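Local coordinates for phage terminase large subunit (Thermus phage P7426, PDB 7KS4), which probably acts as the ATP-driven motor and endonuclease that packages viral DNA into empty capsids, its N-terminal ATPase domain being the part present here, at residues 107-112 against 131-136. Numbering follows the deposited sequence.
With SO4 (sulfate ion), chain C.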
ATOM      1  N   ARG A 107     -19.915   0.491  -3.497  1.00 72.63           N
ATOM      2  CA  ARG A 107     -19.453   1.157  -2.288  1.00 68.70           C
ATOM      3  C   ARG A 107     -18.004   0.830  -1.939  1.00 61.92           C
ATOM      4  O   ARG A 107     -17.549   1.199  -0.851  1.00 60.17           O
ATOM      5  CB  ARG A 107     -20.359   0.790  -1.110  1.00 71.78           C
ATOM      6  CG  ARG A 107     -21.732   1.429  -1.177  1.00 78.82           C
ATOM      7  CD  ARG A 107     -22.562   1.101   0.050  1.00 82.27           C
ATOM      8  NE  ARG A 107     -23.205  -0.205  -0.055  1.00 84.12           N
ATOM      9  CZ  ARG A 107     -24.076  -0.682   0.830  1.00 87.03           C
ATOM     10  NH1 ARG A 107     -24.413   0.039   1.893  1.00 89.37           N
ATOM     11  NH2 ARG A 107     -24.615  -1.880   0.650  1.00 87.47           N
ATOM     12  N   LEU A 108     -17.273   0.173  -2.835  1.00 55.74           N
ATOM     13  CA  LEU A 108     -15.892  -0.242  -2.589  1.00 52.50           C
ATOM     14  C   LEU A 108     -15.748  -0.822  -1.184  1.00 49.90           C
ATOM     15  O   LEU A 108     -14.941  -0.375  -0.368  1.00 49.11           O
ATOM     16  CB  LEU A 108     -14.916   0.917  -2.794  1.00 51.59           C
ATOM     17  CG  LEU A 108     -14.831   1.556  -4.184  1.00 52.25           C
ATOM     18  CD1 LEU A 108     -13.746   2.615  -4.186  1.00 50.30           C
ATOM     19  CD2 LEU A 108     -14.572   0.520  -5.277  1.00 50.91           C
ATOM     20  N   ARG A 109     -16.563  -1.839  -0.912  1.00 47.27           N
ATOM     21  CA  ARG A 109     -16.588  -2.492   0.390  1.00 45.30           C
ATOM     22  C   ARG A 109     -16.450  -3.995   0.189  1.00 43.69           C
ATOM     23  O   ARG A 109     -17.263  -4.611  -0.510  1.00 43.93           O
ATOM     24  CB  ARG A 109     -17.875  -2.166   1.148  1.00 50.59           C
ATOM     25  CG  ARG A 109     -17.783  -2.417   2.644  1.00 51.28           C
ATOM     26  CD  ARG A 109     -19.137  -2.290   3.314  1.00 56.54           C
ATOM     27  NE  ARG A 109     -19.053  -2.490   4.756  1.00 57.80           N
ATOM     28  CZ  ARG A 109     -20.079  -2.830   5.530  1.00 61.67           C
ATOM     29  NH1 ARG A 109     -21.284  -3.020   5.007  1.00 64.07           N
ATOM     30  NH2 ARG A 109     -19.897  -2.988   6.835  1.00 62.49           N
ATOM     31  N   LEU A 110     -15.423  -4.574   0.799  1.00 38.36           N
ATOM     32  CA  LEU A 110     -15.142  -5.997   0.705  1.00 37.66           C
ATOM     33  C   LEU A 110     -15.159  -6.587   2.107  1.00 36.71           C
ATOM     34  O   LEU A 110     -14.495  -6.069   3.012  1.00 35.72           O
ATOM     35  CB  LEU A 110     -13.789  -6.229   0.027  1.00 34.11           C
ATOM     36  CG  LEU A 110     -13.312  -7.673  -0.127  1.00 32.48           C
ATOM     37  CD1 LEU A 110     -14.213  -8.469  -1.052  1.00 33.83           C
ATOM     38  CD2 LEU A 110     -11.866  -7.684  -0.619  1.00 30.85           C
ATOM     39  N   LEU A 111     -15.916  -7.665   2.285  1.00 36.53           N
ATOM     40  CA  LEU A 111     -16.063  -8.335   3.571  1.00 36.45           C
ATOM     41  C   LEU A 111     -15.614  -9.784   3.450  1.00 34.49           C
ATOM     42  O   LEU A 111     -15.997 -10.481   2.505  1.00 33.44           O
ATOM     43  CB  LEU A 111     -17.520  -8.288   4.050  1.00 39.80           C
ATOM     44  CG  LEU A 111     -18.124  -6.894   4.218  1.00 42.83           C
ATOM     45  CD1 LEU A 111     -19.580  -7.008   4.623  1.00 46.32           C
ATOM     46  CD2 LEU A 111     -17.351  -6.091   5.240  1.00 42.23           C
ATOM     47  N   VAL A 112     -14.815 -10.239   4.407  1.00 34.09           N
ATOM     48  CA  VAL A 112     -14.442 -11.645   4.504  1.00 34.31           C
ATOM     49  C   VAL A 112     -15.022 -12.165   5.814  1.00 34.91           C
ATOM     50  O   VAL A 112     -14.495 -11.886   6.897  1.00 34.89           O
ATOM     51  CB  VAL A 112     -12.924 -11.855   4.440  1.00 32.59           C
ATOM     52  CG1 VAL A 112     -12.605 -13.333   4.491  1.00 32.56           C
ATOM     53  CG2 VAL A 112     -12.349 -11.224   3.177  1.00 32.36           C
ATOM     54  N   GLU A 131     -12.802  -6.542   7.055  1.00 33.44           N
ATOM     55  CA  GLU A 131     -13.387  -5.535   6.180  1.00 34.50           C
ATOM     56  C   GLU A 131     -12.294  -4.702   5.523  1.00 35.73           C
ATOM     57  O   GLU A 131     -11.348  -4.271   6.190  1.00 33.72           O
ATOM     58  CB  GLU A 131     -14.332  -4.611   6.953  1.00 38.53           C
ATOM     59  CG  GLU A 131     -14.993  -3.569   6.086  1.00 42.73           C
ATOM     60  CD  GLU A 131     -16.099  -2.827   6.810  1.00 47.25           C
ATOM     61  OE1 GLU A 131     -16.339  -3.119   8.000  1.00 49.02           O
ATOM     62  OE2 GLU A 131     -16.727  -1.953   6.185  1.00 49.77           O
ATOM     63  N   PHE A 132     -12.443  -4.467   4.220  1.00 37.25           N
ATOM     64  CA  PHE A 132     -11.503  -3.657   3.455  1.00 37.52           C
ATOM     65  C   PHE A 132     -12.294  -2.720   2.560  1.00 37.83           C
ATOM     66  O   PHE A 132     -13.175  -3.167   1.819  1.00 39.84           O
ATOM     67  CB  PHE A 132     -10.574  -4.541   2.618  1.00 35.79           C
ATOM     68  CG  PHE A 132      -9.504  -3.787   1.874  1.00 34.41           C
ATOM     69  CD1 PHE A 132      -8.486  -3.143   2.559  1.00 33.69           C
ATOM     70  CD2 PHE A 132      -9.494  -3.760   0.487  1.00 33.94           C
ATOM     71  CE1 PHE A 132      -7.487  -2.459   1.878  1.00 32.94           C
ATOM     72  CE2 PHE A 132      -8.498  -3.081  -0.203  1.00 32.91           C
ATOM     73  CZ  PHE A 132      -7.492  -2.436   0.493  1.00 32.31           C
ATOM     74  N   ARG A 133     -11.984  -1.427   2.632  1.00 35.87           N
ATOM     75  CA  ARG A 133     -12.708  -0.422   1.870  1.00 36.75           C
ATOM     76  C   ARG A 133     -11.750   0.423   1.053  1.00 34.86           C
ATOM     77  O   ARG A 133     -10.609   0.666   1.454  1.00 34.29           O
ATOM     78  CB  ARG A 133     -13.509   0.512   2.765  1.00 41.50           C
ATOM     79  CG  ARG A 133     -14.734  -0.109   3.381  1.00 45.52           C
ATOM     80  CD  ARG A 133     -15.925   0.814   3.218  1.00 51.61           C
ATOM     81  NE  ARG A 133     -16.870   0.669   4.312  1.00 55.48           N
ATOM     82  CZ  ARG A 133     -18.079   1.215   4.327  1.00 58.52           C
ATOM     83  NH1 ARG A 133     -18.868   1.027   5.370  1.00 61.80           N
ATOM     84  NH2 ARG A 133     -18.495   1.936   3.294  1.00 59.52           N
ATOM     85  N   GLY A 134     -12.240   0.877  -0.096  1.00 35.65           N
ATOM     86  CA  GLY A 134     -11.559   1.900  -0.865  1.00 35.46           C
ATOM     87  C   GLY A 134     -12.099   3.275  -0.507  1.00 37.19           C
ATOM     88  O   GLY A 134     -13.297   3.452  -0.300  1.00 38.57           O
ATOM     89  N   LYS A 135     -11.189   4.244  -0.423  1.00 37.96           N
ATOM     90  CA  LYS A 135     -11.532   5.607  -0.047  1.00 41.18           C
ATOM     91  C   LYS A 135     -10.794   6.580  -0.956  1.00 40.93           C
ATOM     92  O   LYS A 135      -9.746   6.260  -1.523  1.00 38.40           O
ATOM     93  CB  LYS A 135     -11.185   5.896   1.418  1.00 42.45           C
ATOM     94  CG  LYS A 135     -12.019   5.114   2.427  1.00 43.15           C
ATOM     95  CD  LYS A 135     -13.479   5.524   2.361  1.00 47.67           C
ATOM     96  CE  LYS A 135     -14.295   4.847   3.436  1.00 49.75           C
ATOM     97  NZ  LYS A 135     -15.736   5.203   3.314  1.00 52.73           N
ATOM     98  N   SER A 136     -11.358   7.782  -1.068  1.00 45.15           N
ATOM     99  CA  SER A 136     -10.865   8.830  -1.954  1.00 46.39           C
ATOM    100  C   SER A 136     -10.557  10.087  -1.153  1.00 46.84           C
ATOM    101  O   SER A 136     -11.374  10.526  -0.335  1.00 50.25           O
ATOM    102  CB  SER A 136     -11.895   9.160  -3.037  1.00 49.85           C
ATOM    103  OG  SER A 136     -11.635  10.431  -3.608  1.00 53.67           O
TER
HETATM  104  S   SO4 C 302     -23.506  -1.916  -3.610  0.99 91.12           S
HETATM  105  O1  SO4 C 302     -24.271  -0.867  -4.280  0.99 90.45           O
HETATM  106  O2  SO4 C 302     -24.228  -3.182  -3.706  0.99 90.55           O
HETATM  107  O3  SO4 C 302     -22.202  -2.054  -4.256  0.99 90.75           O
HETATM  108  O4  SO4 C 302     -23.346  -1.555  -2.203  0.99 90.63           O
HETATM  109  O   HOH W   1     -15.611   2.485   0.729  1.00 41.37           O
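R109-V112 and E131-S136 run antiparallel as neighbouring arms of a beta hairpin, with L110 and F132 as a hydrogen-bonded pair (L110 N to F132 O 2.8 Å, F132 N to L110 O 2.9 Å) between the non-hydrogen-bonded pairs R109-R133 and L111-E131. Beyond them G134 N reaches L108 O (3.0 Å), and a water joins R107 O to G134 O. On the face of R109, L111, E131 and R133, a salt-bridge network centres on E131 OE2. R109, extended with CG anti to its backbone N (chi1 -161°), brings NE to E131 OE2 at 2.8 Å, nearly straight and from above the carboxylate plane. R133 NE donates to the same oxygen at 3.2 Å, nearly along its C-O axis and on the other side of the carboxylate plane. The bends in R133 turn one guanidinium face onto R109 CD; the shared carboxylate probably offsets the charge of the two arginines. L111 CD2 lies alongside E131 CG (3.6 Å). L110 and F132 point to the other face, where helix 48-62 packs on F132; L108 meets helix 75-92. Strand 99-104 borders 109-115 as the outermost strand on that side, while strand 67-72 beside 126-136 joins the hairpin to the parallel core of the P-loop ATPase sheet.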